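Local coordinates for putative cell adhesion protein (Bacteroides uniformis, PDB 4K4K) that probably forms part of the tip of the fimbrium, one of the cell-surface filaments that mediate adhesion and biofilm formation, at residues G11-E16 against I75-D80; A81-F86 against G125-D130; L141-I146 against K202-V207; K149-S154 against T254-G259; A245-L250 against S264-W269. All blocks are in the same frame, centred on the assembly; numbering follows the deposited sequence. Where two conformers were deposited one is given.

Interaction 1 (G11-E16 against I75-D80); sequences GRVALE and IYFPVD
Val13 O is gripped by two groups of the other segment. Phe77 N donates to it at 2.8 Å, and the CA-H of Tyr76 comes up to the same oxygen. The second backbone bond runs the other way in role: Leu15 N donates to Ile75 O at 2.9 Å. The two bonds flank Ala14 and Tyr76, whose CA atoms are 4.3 Å apart. Water 1 links the two segments once more, accepting from Val13 N and donating to Phe77 O.

The guanidinium of Arg12 lies over one face of the Tyr76 ring, offset toward the rim. The planes are 25° apart, and Arg12 CZ is 4.2 Å from the ring centroid, which makes this a cation-pi stack. The Arg12 chain turns at chi3 (-60°), and this bend folds the group back onto the ring. NH1 sits above Tyr76 CE2 and CZ. NH2 is 3.5 Å from Tyr76 OH, but the angle is too poor for a hydrogen bond.

Leu15 and Ile75 lie side by side and point the same way, with Leu15 CD2 4.1 Å from Ile75 CD1. The other branch, Leu15 CD1, reaches Phe77 CE2 at 4.2 Å. Val13 O also lies at the edge of the Phe77 ring, in its plane. Phe86 and Ile40 continue the apolar side beyond Leu15 and Ile75.

Backbone pairing of this kind is a single beta bridge between two loops. It ties the segment leading into strand 16-18 to the connection before strand 84-90 of the fimbrillin-like fold.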
# COMPACT_ATOMS: atom_id res chain seq x y z
N GLY A 11 -35.85 -1.00 13.34
CA GLY A 11 -35.12 -1.75 14.36
C GLY A 11 -33.81 -2.43 13.98
O GLY A 11 -33.10 -2.93 14.86
N ARG A 12 -33.52 -2.53 12.68
CA ARG A 12 -32.29 -3.21 12.24
C ARG A 12 -31.08 -2.32 12.55
O ARG A 12 -31.17 -1.10 12.45
CB ARG A 12 -32.38 -3.56 10.75
CG ARG A 12 -33.56 -4.51 10.44
CD ARG A 12 -33.60 -4.89 8.97
NE ARG A 12 -33.76 -3.71 8.12
CZ ARG A 12 -33.29 -3.60 6.88
NH1 ARG A 12 -32.64 -4.62 6.31
NH2 ARG A 12 -33.47 -2.48 6.19
N VAL A 13 -29.96 -2.93 12.98
CA VAL A 13 -28.80 -2.15 13.37
C VAL A 13 -27.70 -2.36 12.35
O VAL A 13 -27.18 -3.46 12.23
CB VAL A 13 -28.33 -2.48 14.82
CG1 VAL A 13 -27.10 -1.66 15.19
CG2 VAL A 13 -29.45 -2.24 15.84
N ALA A 14 -27.37 -1.28 11.62
CA ALA A 14 -26.35 -1.32 10.61
C ALA A 14 -24.96 -1.13 11.22
O ALA A 14 -24.79 -0.43 12.22
CB ALA A 14 -26.61 -0.22 9.60
N LEU A 15 -23.96 -1.68 10.56
CA LEU A 15 -22.57 -1.45 10.92
C LEU A 15 -22.24 0.05 10.82
O LEU A 15 -22.61 0.71 9.84
CB LEU A 15 -21.68 -2.24 9.94
CG LEU A 15 -20.17 -1.93 10.00
CD1 LEU A 15 -19.56 -2.42 11.34
CD2 LEU A 15 -19.46 -2.60 8.83
N GLU A 16 -21.53 0.60 11.82
CA GLU A 16 -21.08 1.99 11.78
C GLU A 16 -19.55 1.93 11.64
O GLU A 16 -18.84 1.78 12.65
CB GLU A 16 -21.52 2.78 13.01
CG GLU A 16 -23.03 2.92 13.14
CD GLU A 16 -23.54 3.61 14.39
OE1 GLU A 16 -22.73 4.20 15.14
OE2 GLU A 16 -24.77 3.56 14.62
N ILE A 75 -24.20 -3.85 5.83
CA ILE A 75 -24.06 -4.96 6.75
C ILE A 75 -24.90 -4.66 7.98
O ILE A 75 -24.74 -3.58 8.58
CB ILE A 75 -22.58 -5.20 7.14
CG1 ILE A 75 -21.77 -5.73 5.94
CG2 ILE A 75 -22.50 -6.19 8.34
CD1 ILE A 75 -20.22 -5.59 6.17
N TYR A 76 -25.77 -5.60 8.36
CA TYR A 76 -26.60 -5.48 9.57
C TYR A 76 -26.18 -6.49 10.59
O TYR A 76 -25.93 -7.65 10.24
CB TYR A 76 -28.09 -5.68 9.26
CG TYR A 76 -28.65 -4.60 8.38
CD1 TYR A 76 -29.10 -3.39 8.92
CD2 TYR A 76 -28.70 -4.76 7.00
CE1 TYR A 76 -29.60 -2.37 8.10
CE2 TYR A 76 -29.18 -3.75 6.17
CZ TYR A 76 -29.65 -2.57 6.73
OH TYR A 76 -30.12 -1.58 5.88
N PHE A 77 -26.16 -6.06 11.86
CA PHE A 77 -25.82 -6.99 12.95
C PHE A 77 -26.92 -8.02 13.16
O PHE A 77 -28.10 -7.69 12.92
CB PHE A 77 -25.57 -6.22 14.23
CG PHE A 77 -24.17 -5.65 14.28
CD1 PHE A 77 -23.13 -6.40 14.82
CD2 PHE A 77 -23.91 -4.38 13.79
CE1 PHE A 77 -21.83 -5.87 14.88
CE2 PHE A 77 -22.61 -3.87 13.81
CZ PHE A 77 -21.58 -4.62 14.36
N PRO A 78 -26.57 -9.25 13.61
CA PRO A 78 -27.62 -10.26 13.92
C PRO A 78 -28.64 -9.70 14.92
O PRO A 78 -28.27 -9.12 15.96
CB PRO A 78 -26.84 -11.43 14.53
CG PRO A 78 -25.44 -11.27 13.99
CD PRO A 78 -25.22 -9.78 13.89
N VAL A 79 -29.93 -9.87 14.61
CA VAL A 79 -31.00 -9.38 15.47
C VAL A 79 -30.98 -10.07 16.87
O VAL A 79 -31.38 -9.44 17.84
CB VAL A 79 -32.40 -9.48 14.80
CG1 VAL A 79 -32.83 -10.94 14.61
CG2 VAL A 79 -33.43 -8.72 15.61
N ASP A 80 -30.45 -11.31 16.96
CA ASP A 80 -30.37 -12.03 18.24
C ASP A 80 -29.30 -11.44 19.20
O ASP A 80 -29.12 -11.98 20.30
CB ASP A 80 -30.14 -13.53 18.00
CG ASP A 80 -28.81 -13.95 17.39
OD1 ASP A 80 -27.96 -13.07 17.16
OD2 ASP A 80 -28.62 -15.17 17.15
O HOH W 1 -30.04 -5.77 13.35

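Interaction 2 (A81-F86 against G125-D130); sequences ASQRDF and GKDKTD
Arg84 and Lys126 form an antiparallel hydrogen-bonded pair where strands 84-90 and 118-126 of the fimbrillin-like fold meet. Beyond this pair, segment 125-130 turns away through an Asx turn at Asp127, within a type I turn from Asp127 to Asp130.

The backbone bonds are Arg84 N to Lys126 O at 2.9 Å and Lys126 N to Arg84 O at 3.0 Å. Lys126 O also takes the CA-H of Gln83. Water 2 spans Ser82 O and Lys128 N.

Two side chains add polar bonds across the contact. Asp85 OD1 accepts from Gly125 N at 3.0 Å, almost in line with its C-O bond. In one of its two conformers Gln83 bends at chi2 (76°), which brings its amide beside the Asp127 carboxylate. There Gln83 NE2 donates to Asp127 OD2 at 3.1 Å, a bond that may not be permanent. That oxygen is met on its anti side but well out of the carboxylate plane.

The charged ends find partners of their own: Lys126 NZ forms a salt bridge with Asp130 OD2 and also bonds Lys132 O, and Arg84 NE pairs with Asp49.

Apolar contact is modest. Phe86 CE1 touches Lys126 CB at 3.9 Å, the two side chains crossing at about a right angle. The Lys128 chain passes Ala81 with CG and CD.

Within the turn, Asp127 OD1 accepts twice: from Thr129 N at 2.8 Å and, on its syn lone pair, from Thr129 OG1 at 2.6 Å.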
# COMPACT_ATOMS: atom_id res chain seq x y z
N ALA A 81 -28.60 -10.35 18.80
CA ALA A 81 -27.57 -9.67 19.58
C ALA A 81 -26.33 -10.57 19.80
O ALA A 81 -25.53 -10.29 20.68
CB ALA A 81 -28.13 -9.15 20.91
N SER A 82 -26.15 -11.61 18.96
CA SER A 82 -24.94 -12.43 19.02
C SER A 82 -23.78 -11.64 18.37
O SER A 82 -24.01 -10.70 17.58
CB SER A 82 -25.14 -13.79 18.37
OG SER A 82 -25.37 -13.61 16.99
N GLN A 83 -22.54 -12.02 18.71
CA GLN A 83 -21.38 -11.27 18.23
C GLN A 83 -20.82 -11.79 16.90
O GLN A 83 -21.01 -12.96 16.51
CB GLN A 83 -20.27 -11.21 19.30
CG GLN A 83 -20.67 -10.49 20.61
CD GLN A 83 -21.56 -11.33 21.50
OE1 GLN A 83 -21.32 -12.52 21.71
NE2 GLN A 83 -22.64 -10.73 22.03
N ARG A 84 -20.12 -10.90 16.20
CA ARG A 84 -19.48 -11.17 14.93
C ARG A 84 -18.14 -10.46 14.90
O ARG A 84 -17.93 -9.49 15.66
CB ARG A 84 -20.36 -10.70 13.74
CG ARG A 84 -21.67 -11.46 13.53
CD ARG A 84 -21.45 -12.93 13.14
NE ARG A 84 -22.73 -13.60 12.87
CZ ARG A 84 -23.49 -14.15 13.80
NH1 ARG A 84 -23.13 -14.11 15.07
NH2 ARG A 84 -24.66 -14.68 13.47
N ASP A 85 -17.25 -10.90 14.00
CA ASP A 85 -15.96 -10.25 13.80
C ASP A 85 -15.95 -9.55 12.47
O ASP A 85 -16.78 -9.87 11.61
CB ASP A 85 -14.83 -11.28 13.85
CG ASP A 85 -14.90 -12.17 15.08
OD1 ASP A 85 -15.32 -11.67 16.15
OD2 ASP A 85 -14.55 -13.36 14.96
N PHE A 86 -15.04 -8.59 12.28
CA PHE A 86 -15.01 -7.80 11.07
C PHE A 86 -13.62 -7.69 10.55
O PHE A 86 -12.70 -7.47 11.34
CB PHE A 86 -15.58 -6.36 11.35
CG PHE A 86 -17.06 -6.38 11.61
CD1 PHE A 86 -17.56 -6.68 12.88
CD2 PHE A 86 -17.97 -6.20 10.57
CE1 PHE A 86 -18.94 -6.76 13.12
CE2 PHE A 86 -19.35 -6.30 10.80
CZ PHE A 86 -19.83 -6.57 12.06
N GLY A 125 -15.73 -9.64 18.27
CA GLY A 125 -16.80 -9.61 19.27
C GLY A 125 -17.68 -8.38 19.32
O GLY A 125 -17.99 -7.89 20.41
N LYS A 126 -18.13 -7.92 18.15
CA LYS A 126 -19.05 -6.81 18.07
C LYS A 126 -20.48 -7.31 17.93
O LYS A 126 -20.72 -8.31 17.26
CB LYS A 126 -18.70 -5.90 16.88
CG LYS A 126 -17.34 -5.20 17.02
CD LYS A 126 -17.47 -3.99 17.95
CE LYS A 126 -16.19 -3.31 18.34
NZ LYS A 126 -16.48 -2.08 19.13
N ASP A 127 -21.43 -6.59 18.49
CA ASP A 127 -22.83 -6.95 18.34
C ASP A 127 -23.70 -5.68 18.16
O ASP A 127 -23.18 -4.57 18.21
CB ASP A 127 -23.30 -7.82 19.51
CG ASP A 127 -23.18 -7.14 20.86
OD1 ASP A 127 -23.72 -6.03 21.01
OD2 ASP A 127 -22.48 -7.68 21.73
N LYS A 128 -25.01 -5.86 17.99
CA LYS A 128 -25.93 -4.74 17.75
C LYS A 128 -25.96 -3.71 18.90
O LYS A 128 -26.40 -2.60 18.65
CB LYS A 128 -27.34 -5.24 17.43
CG LYS A 128 -28.05 -5.90 18.61
CD LYS A 128 -29.38 -6.52 18.20
CE LYS A 128 -30.56 -5.68 18.62
NZ LYS A 128 -31.83 -6.21 18.07
N THR A 129 -25.50 -4.05 20.12
CA THR A 129 -25.53 -3.09 21.25
C THR A 129 -24.35 -2.11 21.15
O THR A 129 -24.35 -1.08 21.82
CB THR A 129 -25.57 -3.79 22.61
OG1 THR A 129 -24.30 -4.37 22.86
CG2 THR A 129 -26.68 -4.84 22.71
N ASP A 130 -23.36 -2.40 20.29
CA ASP A 130 -22.23 -1.52 20.05
C ASP A 130 -21.76 -1.77 18.61
O ASP A 130 -20.88 -2.58 18.34
CB ASP A 130 -21.11 -1.69 21.10
CG ASP A 130 -19.87 -0.88 20.79
OD1 ASP A 130 -20.00 0.32 20.42
OD2 ASP A 130 -18.76 -1.47 20.85
O HOH W 2 -25.66 -8.60 17.06

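Interaction 3 (L141-I146 against K202-V207); sequences LVKLDI and KAEGIV
Strands 142-146 and 202-207 run antiparallel, their axes 4.7 Å apart at closest approach with directions 167° apart, and pair in unbroken register from Val142-Val207 to Ile146-Ala203. Paired backbone bonds join Val142 with Val207, Leu144 with Gly205 and Ile146 with Ala203. The straightest is Leu144 N to Gly205 O, 2.8 Å at 178°.

Val142, Leu144, Ile146, Ala203 and Val207 share one face. Val207 carries much of it. Its CG1 meets Leu144 CD1 at 3.9 Å, the side chains at about a right angle, and its CG2 meets Val142 CB. Ile146 CB lies 4.1 Å from Ala203 CB.

Lys143, Asp145, Glu204 and Ile206 line the other face. A bend at chi2 (73°) carries the Lys143 chain over Gly205 O and Ile206 CG1 to Glu204. There Lys143 NZ forms a salt bridge with Glu204 OE1 at 2.8 Å, coming from above the carboxylate plane. Gln112 also binds NZ, and His197 holds Glu204 OE2.

This strand pair thus has one apolar face, packed against strand 164-177, and one partly polar face. On the latter the Glu204 carboxylate has a partner on each oxygen, which would probably favour its ionised form.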
# COMPACT_ATOMS: atom_id res chain seq x y z
N LEU A 141 2.41 -3.92 1.45
CA LEU A 141 3.55 -3.84 0.55
C LEU A 141 4.60 -2.87 1.11
O LEU A 141 4.62 -2.62 2.32
CB LEU A 141 3.13 -3.52 -0.89
CG LEU A 141 1.95 -4.41 -1.43
CD1 LEU A 141 1.55 -3.97 -2.84
CD2 LEU A 141 2.29 -5.90 -1.38
N VAL A 142 5.52 -2.41 0.27
CA VAL A 142 6.66 -1.59 0.71
C VAL A 142 6.72 -0.30 -0.10
O VAL A 142 6.59 -0.34 -1.32
CB VAL A 142 7.96 -2.43 0.53
CG1 VAL A 142 9.22 -1.60 0.80
CG2 VAL A 142 7.93 -3.69 1.40
N LYS A 143 6.93 0.83 0.58
CA LYS A 143 7.01 2.12 -0.09
C LYS A 143 8.46 2.55 -0.22
O LYS A 143 9.23 2.47 0.74
CB LYS A 143 6.21 3.18 0.70
CG LYS A 143 6.23 4.61 0.12
CD LYS A 143 5.39 4.72 -1.12
CE LYS A 143 5.38 6.13 -1.67
NZ LYS A 143 4.37 6.29 -2.74
N LEU A 144 8.83 3.03 -1.42
CA LEU A 144 10.15 3.62 -1.67
C LEU A 144 9.94 5.11 -1.88
O LEU A 144 9.10 5.50 -2.69
CB LEU A 144 10.87 2.99 -2.87
CG LEU A 144 11.01 1.46 -2.89
CD1 LEU A 144 11.76 1.00 -4.13
CD2 LEU A 144 11.66 0.92 -1.60
N ASP A 145 10.69 5.94 -1.14
CA ASP A 145 10.59 7.39 -1.19
C ASP A 145 12.00 7.91 -1.44
O ASP A 145 12.85 7.78 -0.58
CB ASP A 145 9.97 7.91 0.13
CG ASP A 145 9.65 9.40 0.14
OD1 ASP A 145 10.52 10.21 -0.25
OD2 ASP A 145 8.57 9.76 0.65
N ILE A 146 12.24 8.43 -2.64
CA ILE A 146 13.58 8.85 -3.03
C ILE A 146 13.63 10.35 -3.27
O ILE A 146 12.79 10.91 -3.98
CB ILE A 146 14.00 8.02 -4.29
CG1 ILE A 146 14.11 6.52 -3.93
CG2 ILE A 146 15.28 8.56 -4.97
CD1 ILE A 146 14.01 5.57 -5.04
N LYS A 202 12.03 14.12 -6.93
CA LYS A 202 11.46 13.13 -6.03
C LYS A 202 10.98 11.95 -6.84
O LYS A 202 10.44 12.14 -7.93
CB LYS A 202 10.31 13.74 -5.21
CG LYS A 202 10.79 14.71 -4.13
CD LYS A 202 9.65 15.58 -3.62
CE LYS A 202 10.15 16.73 -2.77
NZ LYS A 202 9.04 17.58 -2.26
N ALA A 203 11.21 10.74 -6.35
CA ALA A 203 10.73 9.52 -6.99
C ALA A 203 10.08 8.64 -5.95
O ALA A 203 10.48 8.66 -4.78
CB ALA A 203 11.87 8.78 -7.67
N GLU A 204 9.06 7.89 -6.35
CA GLU A 204 8.38 7.02 -5.41
C GLU A 204 7.95 5.75 -6.10
O GLU A 204 7.78 5.71 -7.32
CB GLU A 204 7.17 7.71 -4.75
CG GLU A 204 6.02 7.99 -5.71
CD GLU A 204 4.87 8.79 -5.13
OE1 GLU A 204 4.72 8.84 -3.89
OE2 GLU A 204 4.08 9.34 -5.94
N GLY A 205 7.81 4.71 -5.30
CA GLY A 205 7.34 3.43 -5.80
C GLY A 205 6.76 2.57 -4.70
O GLY A 205 7.00 2.82 -3.53
N ILE A 206 5.98 1.57 -5.09
CA ILE A 206 5.43 0.56 -4.20
C ILE A 206 5.93 -0.77 -4.73
O ILE A 206 5.73 -1.08 -5.91
CB ILE A 206 3.88 0.61 -4.07
CG1 ILE A 206 3.47 1.92 -3.36
CG2 ILE A 206 3.35 -0.64 -3.29
CD1 ILE A 206 1.96 2.22 -3.31
N VAL A 207 6.67 -1.50 -3.90
CA VAL A 207 7.28 -2.75 -4.33
C VAL A 207 6.88 -3.88 -3.38
O VAL A 207 6.35 -3.62 -2.30
CB VAL A 207 8.83 -2.63 -4.45
CG1 VAL A 207 9.22 -1.56 -5.50
CG2 VAL A 207 9.47 -2.35 -3.08

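Interaction 4 (K149-S154 against T254-G259); sequences KADGTS and TISKAG
Asp151 meets Ile255 and Ser256 just past the parallel pairing of strands 132-150 and 247-256, and its side chain builds an Asx turn. Lys149-Thr254 and Ala150-Ile255 are the last parallel pairs. Ile255 N donates to Lys149 O at 2.9 Å, and Asp151 N to Ile255 O at 3.0 Å.

Asp151 CB lies near Ile255 O and Ser256 CB, and 4.2 Å from Thr254 CG2. With chi1 at 53° CG sits between the backbone N and carbonyl carbon, which turns OD1 toward Thr153 N and OD2 toward Ser154 and Ser256. OD1 accepts from Thr153 N at 3.0 Å, met from above the carboxylate plane, and from Leu155 N further on. OD2 lies against Ser256 CB and takes the hydroxyl of Ser154, OG to OD2 2.6 Å, on the syn side.

That hydroxyl works in both directions. Ser154 OG gives to Asp151 and accepts from Lys257 N at 2.9 Å, with an angle of 162°. The bond to Asp151 probably fixes the rotation of the serine hydroxyl that accepts from Lys257 N. The aliphatic part of Lys257 lies along Ser154.

Lys149, extended beyond CG, passes Thr254, with Lys149 CE 3.5 Å from Thr254 OG1.

Past the strand pairs, Ser256 starts a type I turn to Gly259. Ser256 N and OG reach Gly259 O from opposite faces of its plane, each at 2.9 Å.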
# COMPACT_ATOMS: atom_id res chain seq x y z
N LYS A 149 19.45 14.92 -5.00
CA LYS A 149 20.07 16.24 -4.97
C LYS A 149 21.45 16.17 -5.59
O LYS A 149 22.09 15.12 -5.61
CB LYS A 149 20.12 16.84 -3.55
CG LYS A 149 20.84 16.00 -2.50
CD LYS A 149 20.69 16.65 -1.13
CE LYS A 149 21.55 15.99 -0.09
NZ LYS A 149 21.27 16.50 1.28
N ALA A 150 21.92 17.28 -6.12
CA ALA A 150 23.27 17.33 -6.67
C ALA A 150 24.28 17.55 -5.56
O ALA A 150 23.90 18.03 -4.49
CB ALA A 150 23.37 18.47 -7.68
N ASP A 151 25.56 17.27 -5.80
CA ASP A 151 26.59 17.56 -4.82
C ASP A 151 26.76 19.09 -4.62
O ASP A 151 27.36 19.51 -3.63
CB ASP A 151 27.94 16.92 -5.20
CG ASP A 151 28.49 17.22 -6.59
OD1 ASP A 151 27.95 18.12 -7.27
OD2 ASP A 151 29.56 16.67 -6.93
N GLY A 152 26.28 19.90 -5.58
CA GLY A 152 26.46 21.36 -5.55
C GLY A 152 27.84 21.81 -5.97
O GLY A 152 28.18 23.00 -5.87
N THR A 153 28.67 20.89 -6.47
CA THR A 153 30.04 21.19 -6.89
C THR A 153 30.21 20.79 -8.35
O THR A 153 30.20 21.66 -9.24
CB THR A 153 31.05 20.52 -5.94
OG1 THR A 153 30.74 19.13 -5.84
CG2 THR A 153 31.05 21.13 -4.55
N SER A 154 30.35 19.48 -8.62
CA SER A 154 30.51 18.97 -9.98
C SER A 154 29.20 19.15 -10.76
O SER A 154 29.21 19.35 -11.98
CB SER A 154 30.93 17.51 -9.96
OG SER A 154 29.93 16.63 -9.47
N THR A 254 22.68 11.66 -3.39
CA THR A 254 23.50 12.79 -3.78
C THR A 254 24.27 12.38 -5.04
O THR A 254 25.10 11.47 -4.99
CB THR A 254 24.42 13.28 -2.65
OG1 THR A 254 23.62 13.58 -1.51
CG2 THR A 254 25.20 14.54 -3.07
N ILE A 255 24.04 13.09 -6.14
CA ILE A 255 24.69 12.75 -7.39
C ILE A 255 25.85 13.71 -7.69
O ILE A 255 25.70 14.94 -7.63
CB ILE A 255 23.67 12.70 -8.56
CG1 ILE A 255 22.49 11.73 -8.22
CG2 ILE A 255 24.37 12.33 -9.90
CD1 ILE A 255 21.40 11.62 -9.34
N SER A 256 27.00 13.12 -8.05
CA SER A 256 28.20 13.83 -8.45
C SER A 256 28.68 13.23 -9.79
O SER A 256 28.20 12.16 -10.17
CB SER A 256 29.26 13.71 -7.36
OG SER A 256 30.01 12.52 -7.46
N LYS A 257 29.59 13.89 -10.50
CA LYS A 257 30.13 13.34 -11.75
C LYS A 257 30.90 12.04 -11.44
O LYS A 257 30.90 11.12 -12.25
CB LYS A 257 31.03 14.36 -12.45
CG LYS A 257 30.25 15.40 -13.24
CD LYS A 257 31.21 16.35 -13.96
CE LYS A 257 30.50 17.30 -14.90
NZ LYS A 257 31.47 18.11 -15.70
N ALA A 258 31.51 11.95 -10.25
CA ALA A 258 32.28 10.80 -9.81
C ALA A 258 31.38 9.61 -9.41
O ALA A 258 31.87 8.49 -9.31
CB ALA A 258 33.17 11.19 -8.65
N GLY A 259 30.09 9.86 -9.18
CA GLY A 259 29.15 8.82 -8.78
C GLY A 259 28.10 9.27 -7.79
O GLY A 259 27.99 10.46 -7.47

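Interaction 5 (A245-L250 against S264-W269); sequences AGSKYL and SKVEDW
The Tyr249 ring carries Val266 CG2 on one face, offset toward the rim. This is a CH-pi contact: CG2 is 3.7 Å from the ring centroid and 22° off the normal, with Tyr249 CE2 as its closest atom at 3.4 Å. With Val266 chi1 at 63°, CG1 takes the place between backbone N and carbonyl carbon, and CG2 is the branch left over the ring. The two side chains lie side by side and point the same way. Phe243 meets the tyrosine ring from elsewhere in the chain, and Val244 N binds its hydroxyl.

The Trp269 indole is approached obliquely by Ser247 O and by Lys248 CE, the latter 3.9 Å from Trp269 CD1. Lys248 and Trp269 cross at about a right angle. His139 stacks on the indole, which also touches Lys143.

These residues belong to the beta hairpin of strands 247-256 and 259-268. Paired bonds link Lys248 with Glu267 and Leu250 with Lys265. The shortest is Leu250 N to Lys265 O, 2.7 Å. Past the end of the strand, Trp269 N still donates to Gly246 O at 2.8 Å, which ties the Trp269 backbone to the start of the hairpin.

On the face opposite Tyr249, in one of two conformers of Glu267, Leu250 CD1 lies 3.5 Å from Glu267 CD of the carboxylate. A weak bond joins Lys248 NZ to water 3, which in turn donates to Asp268 O.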
# COMPACT_ATOMS: atom_id res chain seq x y z
N ALA A 245 7.44 -5.67 4.79
CA ALA A 245 6.06 -5.24 4.55
C ALA A 245 5.63 -4.16 5.54
O ALA A 245 5.99 -4.23 6.72
CB ALA A 245 5.12 -6.44 4.67
N GLY A 246 4.85 -3.20 5.06
CA GLY A 246 4.31 -2.11 5.86
C GLY A 246 5.33 -1.05 6.24
O GLY A 246 5.04 -0.23 7.11
N SER A 247 6.49 -1.03 5.55
CA SER A 247 7.56 -0.07 5.82
C SER A 247 7.74 0.90 4.67
O SER A 247 7.39 0.60 3.52
CB SER A 247 8.89 -0.79 6.07
OG SER A 247 8.72 -1.82 7.02
N LYS A 248 8.32 2.07 4.98
CA LYS A 248 8.68 3.10 4.01
C LYS A 248 10.19 3.27 4.08
O LYS A 248 10.72 3.48 5.16
CB LYS A 248 7.94 4.42 4.29
CG LYS A 248 8.31 5.54 3.29
CD LYS A 248 7.74 6.92 3.68
CE LYS A 248 6.26 7.02 3.44
NZ LYS A 248 5.71 8.35 3.83
N TYR A 249 10.87 3.08 2.95
CA TYR A 249 12.33 3.24 2.82
C TYR A 249 12.57 4.57 2.18
O TYR A 249 12.07 4.84 1.08
CB TYR A 249 12.98 2.08 2.02
CG TYR A 249 12.88 0.77 2.78
CD1 TYR A 249 11.71 0.00 2.73
CD2 TYR A 249 13.91 0.34 3.61
CE1 TYR A 249 11.59 -1.17 3.48
CE2 TYR A 249 13.80 -0.85 4.35
CZ TYR A 249 12.63 -1.60 4.29
OH TYR A 249 12.48 -2.76 5.02
N LEU A 250 13.26 5.46 2.91
CA LEU A 250 13.54 6.80 2.44
C LEU A 250 14.99 6.89 2.06
O LEU A 250 15.86 6.61 2.88
CB LEU A 250 13.18 7.85 3.52
CG LEU A 250 11.71 7.87 3.94
CD1 LEU A 250 11.51 7.11 5.22
CD2 LEU A 250 11.21 9.29 4.07
N SER A 264 20.13 6.38 3.98
CA SER A 264 18.85 5.68 4.03
C SER A 264 18.22 5.74 5.40
O SER A 264 18.92 5.82 6.41
CB SER A 264 19.05 4.23 3.62
OG SER A 264 19.80 3.54 4.61
N LYS A 265 16.88 5.66 5.42
CA LYS A 265 16.08 5.62 6.64
C LYS A 265 14.94 4.68 6.38
O LYS A 265 14.44 4.63 5.25
CB LYS A 265 15.53 7.01 7.01
CG LYS A 265 16.55 7.98 7.59
CD LYS A 265 16.03 9.43 7.61
CE LYS A 265 15.16 9.76 8.81
NZ LYS A 265 14.64 11.16 8.75
N VAL A 266 14.50 3.94 7.42
CA VAL A 266 13.33 3.08 7.30
C VAL A 266 12.37 3.55 8.39
O VAL A 266 12.81 3.88 9.50
CB VAL A 266 13.61 1.55 7.32
CG1 VAL A 266 14.22 1.08 8.64
CG2 VAL A 266 12.34 0.75 7.00
N GLU A 267 11.08 3.61 8.05
CA GLU A 267 10.02 4.07 8.95
C GLU A 267 8.81 3.19 8.80
O GLU A 267 8.63 2.61 7.73
CB GLU A 267 9.64 5.53 8.60
CG GLU A 267 10.69 6.59 8.89
CD GLU A 267 10.36 8.01 8.44
OE1 GLU A 267 9.23 8.24 7.96
OE2 GLU A 267 11.25 8.88 8.54
N ASP A 268 7.96 3.10 9.83
CA ASP A 268 6.72 2.35 9.64
C ASP A 268 5.92 3.19 8.63
O ASP A 268 5.95 4.42 8.69
CB ASP A 268 5.99 2.12 10.98
CG ASP A 268 6.79 1.38 12.06
OD1 ASP A 268 7.06 0.17 11.88
OD2 ASP A 268 7.08 1.99 13.11
N TRP A 269 5.29 2.55 7.64
CA TRP A 269 4.59 3.31 6.61
C TRP A 269 3.20 3.77 7.15
O TRP A 269 2.31 2.95 7.40
CB TRP A 269 4.52 2.49 5.33
CG TRP A 269 3.86 3.10 4.13
CD1 TRP A 269 3.46 4.39 3.96
CD2 TRP A 269 3.57 2.42 2.91
NE1 TRP A 269 2.89 4.56 2.72
CE2 TRP A 269 2.96 3.36 2.05
CE3 TRP A 269 3.75 1.10 2.46
CZ2 TRP A 269 2.51 3.02 0.77
CZ3 TRP A 269 3.31 0.77 1.19
CH2 TRP A 269 2.71 1.72 0.36
O HOH W 3 5.39 6.98 6.75

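The five contacts spread along an elongated chain. Interactions 1 and 2 form one end, their centres about 9 Å apart. They touch where Phe77 packs on Phe86 and where Val79 O lies 3.3 Å from Lys128 NZ, a probable hydrogen bond. Interactions 3 and 5 lie nearer the middle, also about 9 Å apart by centres. Backbone bonds between strands 132-150 and 247-256 join them, such as Lys143 O to Tyr249 N at 2.8 Å. Those same two strands run on to interaction 4, about 22 Å from interaction 3 and 25 Å from interaction 5 between centres. Interactions 1 and 4 are farthest apart, with centres about 62 Å from each other on opposite sides of the chain's centre.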